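Local atomic coordinates of phosphodiesterase (Salpingoeca rosetta, PDB entry 7D7P), a protein that belongs to the cyclic nucleotide phosphodiesterase family of the HD superfamily, with an all-helical domain that binds a zinc and a magnesium ion. Residues V113-L123 against L136-H146. Numbering follows the deposited sequence.
Sequences VMVLHTTYLLL and LLAMLIAALSH. With ZN (zinc ion), chain G.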
loop_
_atom_site.group_PDB
_atom_site.type_symbol
_atom_site.label_atom_id
_atom_site.label_comp_id
_atom_site.label_asym_id
_atom_site.label_seq_id
_atom_site.Cartn_x
_atom_site.Cartn_y
_atom_site.Cartn_z
ATOM N N VAL A 113 -1.694 21.759 21.044
ATOM C CA VAL A 113 -1.924 20.973 22.254
ATOM C C VAL A 113 -1.950 19.485 21.927
ATOM O O VAL A 113 -1.460 18.656 22.704
ATOM C CB VAL A 113 -3.223 21.427 22.946
ATOM C CG1 VAL A 113 -3.479 20.603 24.205
ATOM C CG2 VAL A 113 -3.153 22.908 23.277
ATOM N N MET A 114 -2.517 19.126 20.771
ATOM C CA MET A 114 -2.511 17.733 20.331
ATOM C C MET A 114 -1.089 17.203 20.180
ATOM O O MET A 114 -0.800 16.061 20.554
ATOM C CB MET A 114 -3.267 17.598 19.007
ATOM C CG MET A 114 -4.779 17.639 19.143
ATOM S SD MET A 114 -5.434 16.093 19.789
ATOM C CE MET A 114 -5.659 15.145 18.282
ATOM N N VAL A 115 -0.189 18.014 19.624
ATOM C CA VAL A 115 1.185 17.565 19.437
ATOM C C VAL A 115 1.919 17.526 20.772
ATOM O O VAL A 115 2.750 16.641 21.015
ATOM C CB VAL A 115 1.899 18.460 18.407
ATOM C CG1 VAL A 115 3.377 18.098 18.296
ATOM C CG2 VAL A 115 1.221 18.330 17.057
ATOM N N LEU A 116 1.616 18.471 21.665
ATOM C CA LEU A 116 2.198 18.431 23.003
ATOM C C LEU A 116 1.765 17.174 23.747
ATOM O O LEU A 116 2.594 16.466 24.330
ATOM C CB LEU A 116 1.808 19.682 23.793
ATOM C CG LEU A 116 2.097 19.581 25.296
ATOM C CD1 LEU A 116 3.595 19.534 25.556
ATOM C CD2 LEU A 116 1.453 20.722 26.070
ATOM N N HIS A 117 0.463 16.878 23.732
ATOM C CA HIS A 117 -0.039 15.720 24.465
ATOM C C HIS A 117 0.468 14.415 23.863
ATOM O O HIS A 117 0.818 13.482 24.595
ATOM C CB HIS A 117 -1.567 15.739 24.498
ATOM C CG HIS A 117 -2.164 14.651 25.332
ATOM N ND1 HIS A 117 -2.490 13.413 24.820
ATOM C CD2 HIS A 117 -2.489 14.612 26.647
ATOM C CE1 HIS A 117 -2.992 12.659 25.783
ATOM N NE2 HIS A 117 -3.002 13.363 26.901
ATOM N N THR A 118 0.508 14.328 22.532
ATOM C CA THR A 118 1.004 13.117 21.884
ATOM C C THR A 118 2.496 12.932 22.135
ATOM O O THR A 118 2.969 11.798 22.279
ATOM C CB THR A 118 0.705 13.168 20.385
ATOM O OG1 THR A 118 -0.690 13.437 20.188
ATOM C CG2 THR A 118 1.067 11.847 19.711
ATOM N N THR A 119 3.252 14.033 22.186
ATOM C CA THR A 119 4.663 13.945 22.552
ATOM C C THR A 119 4.822 13.434 23.977
ATOM O O THR A 119 5.725 12.641 24.268
ATOM C CB THR A 119 5.336 15.310 22.396
ATOM O OG1 THR A 119 5.237 15.745 21.034
ATOM C CG2 THR A 119 6.809 15.234 22.792
ATOM N N TYR A 120 3.941 13.872 24.877
ATOM C CA TYR A 120 3.966 13.378 26.249
ATOM C C TYR A 120 3.672 11.883 26.301
ATOM O O TYR A 120 4.255 11.155 27.112
ATOM C CB TYR A 120 2.970 14.178 27.089
ATOM C CG TYR A 120 2.247 13.405 28.167
ATOM C CD1 TYR A 120 2.836 13.181 29.404
ATOM C CD2 TYR A 120 0.958 12.932 27.958
ATOM C CE1 TYR A 120 2.170 12.488 30.396
ATOM C CE2 TYR A 120 0.287 12.239 28.943
ATOM C CZ TYR A 120 0.894 12.020 30.160
ATOM O OH TYR A 120 0.220 11.331 31.143
ATOM N N LEU A 121 2.782 11.401 25.428
ATOM C CA LEU A 121 2.499 9.970 25.383
ATOM C C LEU A 121 3.684 9.190 24.827
ATOM O O LEU A 121 4.037 8.127 25.354
ATOM C CB LEU A 121 1.247 9.701 24.545
ATOM C CG LEU A 121 -0.097 10.234 25.052
ATOM C CD1 LEU A 121 -1.168 10.059 23.985
ATOM C CD2 LEU A 121 -0.512 9.546 26.344
ATOM N N LEU A 122 4.317 9.706 23.770
ATOM C CA LEU A 122 5.406 8.979 23.124
ATOM C C LEU A 122 6.641 8.912 24.015
ATOM O O LEU A 122 7.282 7.859 24.114
ATOM C CB LEU A 122 5.744 9.633 21.783
ATOM C CG LEU A 122 4.708 9.475 20.667
ATOM C CD1 LEU A 122 4.982 10.455 19.538
ATOM C CD2 LEU A 122 4.700 8.047 20.145
ATOM N N LEU A 123 6.993 10.024 24.668
ATOM C CA LEU A 123 8.183 10.034 25.514
ATOM C C LEU A 123 7.993 9.157 26.744
ATOM O O LEU A 123 8.929 8.478 27.180
ATOM C CB LEU A 123 8.526 11.464 25.930
ATOM C CG LEU A 123 8.924 12.449 24.831
ATOM C CD1 LEU A 123 9.214 13.811 25.441
ATOM C CD2 LEU A 123 10.121 11.940 24.036
ATOM N N LEU A 136 13.774 16.793 28.072
ATOM C CA LEU A 136 12.342 16.608 28.282
ATOM C C LEU A 136 11.616 17.946 28.291
ATOM O O LEU A 136 10.582 18.108 27.631
ATOM C CB LEU A 136 12.095 15.853 29.588
ATOM C CG LEU A 136 10.633 15.626 29.976
ATOM C CD1 LEU A 136 9.920 14.781 28.929
ATOM C CD2 LEU A 136 10.537 14.982 31.355
ATOM N N LEU A 137 12.144 18.919 29.041
ATOM C CA LEU A 137 11.570 20.261 29.028
ATOM C C LEU A 137 11.604 20.860 27.628
ATOM O O LEU A 137 10.653 21.529 27.210
ATOM C CB LEU A 137 12.319 21.159 30.015
ATOM C CG LEU A 137 11.953 22.644 30.034
ATOM C CD1 LEU A 137 10.515 22.843 30.494
ATOM C CD2 LEU A 137 12.918 23.425 30.920
ATOM N N ALA A 138 12.689 20.619 26.885
ATOM C CA ALA A 138 12.792 21.145 25.528
ATOM C C ALA A 138 11.751 20.531 24.598
ATOM O O ALA A 138 11.246 21.214 23.701
ATOM C CB ALA A 138 14.196 20.902 24.973
ATOM N N MET A 139 11.423 19.251 24.787
ATOM C CA MET A 139 10.443 18.614 23.914
ATOM C C MET A 139 9.044 19.169 24.152
ATOM O O MET A 139 8.252 19.291 23.211
ATOM C CB MET A 139 10.467 17.099 24.113
ATOM C CG MET A 139 11.744 16.439 23.608
ATOM S SD MET A 139 12.023 16.739 21.850
ATOM C CE MET A 139 10.689 15.770 21.146
ATOM N N LEU A 140 8.724 19.513 25.404
ATOM C CA LEU A 140 7.419 20.100 25.699
ATOM C C LEU A 140 7.278 21.480 25.069
ATOM O O LEU A 140 6.230 21.805 24.499
ATOM C CB LEU A 140 7.205 20.180 27.212
ATOM C CG LEU A 140 7.269 18.870 28.002
ATOM C CD1 LEU A 140 6.806 19.082 29.443
ATOM C CD2 LEU A 140 6.447 17.786 27.326
ATOM N N ILE A 141 8.323 22.307 25.164
ATOM C CA ILE A 141 8.278 23.641 24.568
ATOM C C ILE A 141 8.230 23.547 23.048
ATOM O O ILE A 141 7.454 24.252 22.394
ATOM C CB ILE A 141 9.479 24.478 25.046
ATOM C CG1 ILE A 141 9.415 24.692 26.561
ATOM C CG2 ILE A 141 9.531 25.813 24.312
ATOM C CD1 ILE A 141 10.665 25.328 27.141
ATOM N N ALA A 142 9.053 22.672 22.464
ATOM C CA ALA A 142 9.098 22.552 21.010
ATOM C C ALA A 142 7.760 22.089 20.447
ATOM O O ALA A 142 7.307 22.596 19.414
ATOM C CB ALA A 142 10.211 21.590 20.597
ATOM N N ALA A 143 7.115 21.124 21.109
ATOM C CA ALA A 143 5.852 20.590 20.603
ATOM C C ALA A 143 4.766 21.659 20.582
ATOM O O ALA A 143 3.997 21.757 19.617
ATOM C CB ALA A 143 5.409 19.395 21.448
ATOM N N LEU A 144 4.687 22.468 21.637
ATOM C CA LEU A 144 3.656 23.500 21.698
ATOM C C LEU A 144 3.960 24.663 20.763
ATOM O O LEU A 144 3.037 25.350 20.309
ATOM C CB LEU A 144 3.514 24.000 23.135
ATOM C CG LEU A 144 2.135 24.420 23.638
ATOM C CD1 LEU A 144 1.049 23.453 23.199
ATOM C CD2 LEU A 144 2.184 24.512 25.148
ATOM N N SER A 145 5.235 24.889 20.454
ATOM C CA SER A 145 5.675 26.028 19.661
ATOM C C SER A 145 5.914 25.689 18.196
ATOM O O SER A 145 6.291 26.577 17.425
ATOM C CB SER A 145 6.969 26.603 20.255
ATOM O OG SER A 145 6.806 26.963 21.616
ATOM N N HIS A 146 5.699 24.436 17.790
ATOM C CA HIS A 146 6.233 23.966 16.514
ATOM C C HIS A 146 5.531 24.564 15.299
ATOM O O HIS A 146 6.079 24.487 14.196
ATOM C CB HIS A 146 6.165 22.440 16.446
ATOM C CG HIS A 146 4.829 21.917 16.025
ATOM N ND1 HIS A 146 3.760 21.824 16.889
ATOM C CD2 HIS A 146 4.385 21.469 14.827
ATOM C CE1 HIS A 146 2.717 21.335 16.244
ATOM N NE2 HIS A 146 3.070 21.110 14.992
HETATM ZN ZN ZN G . 2.124 20.692 13.052
HETATM O O HOH W 1 4.184 20.966 11.678
HETATM O O HOH W 2 1.147 20.210 10.939
#
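Leu116 meets three residues of the neighbouring helix as it runs outward from the backbone. Leu116 CA sits against Ala143 CB at 3.7 Å, and its CB meets Leu144 CD1. With CG anti to the backbone N (chi1 167°), the two methyls then part: Leu116 CD1 reaches the backbone O of Leu140 at 3.6 Å and that residue's CD2, while CD2 lies near both methyls of Leu144. The small Ala143 lets the two backbones draw close, Leu116 CA and Ala143 CA being 4.9 Å apart and the axes of segments 113-123 and 136-145 approaching to 7.6 Å. The methyl of Ala143 also touches Thr119 OG1, a hydroxyl turned back to Val115 O, which takes the backbone N of Thr119 as well, from the opposite face of its plane. Helices 109-126 and 133-145 form an antiparallel pair in the all-helical core of the phosphodiesterase domain, joined by a short connection, with 151° between segments 113-123 and 136-145; the centre of their contact lies about 8 Å from the centre of the chain. At one end, Leu123 and Leu136 overlap head-to-tail, CD1 against CD1, and Leu123 CD1 also rests on Met139 CB. At the other end the pair carries the metal site. Val115 CG2 packs against His146 CE1 at 3.5 Å, meeting the ring obliquely. That imidazole is held at two points: ND1 donates to Ala143 O in the preceding turn (N-H...O 153°), and His146 NE2 binds zinc at 2.2 Å. Together the two bonds fix the ring's rotation, and the carbonyl may make NE2 a stronger donor to the metal. His111, also on helix 109-126, Asp147 and Asp260 complete the protein ligands, and two waters fill the remaining positions.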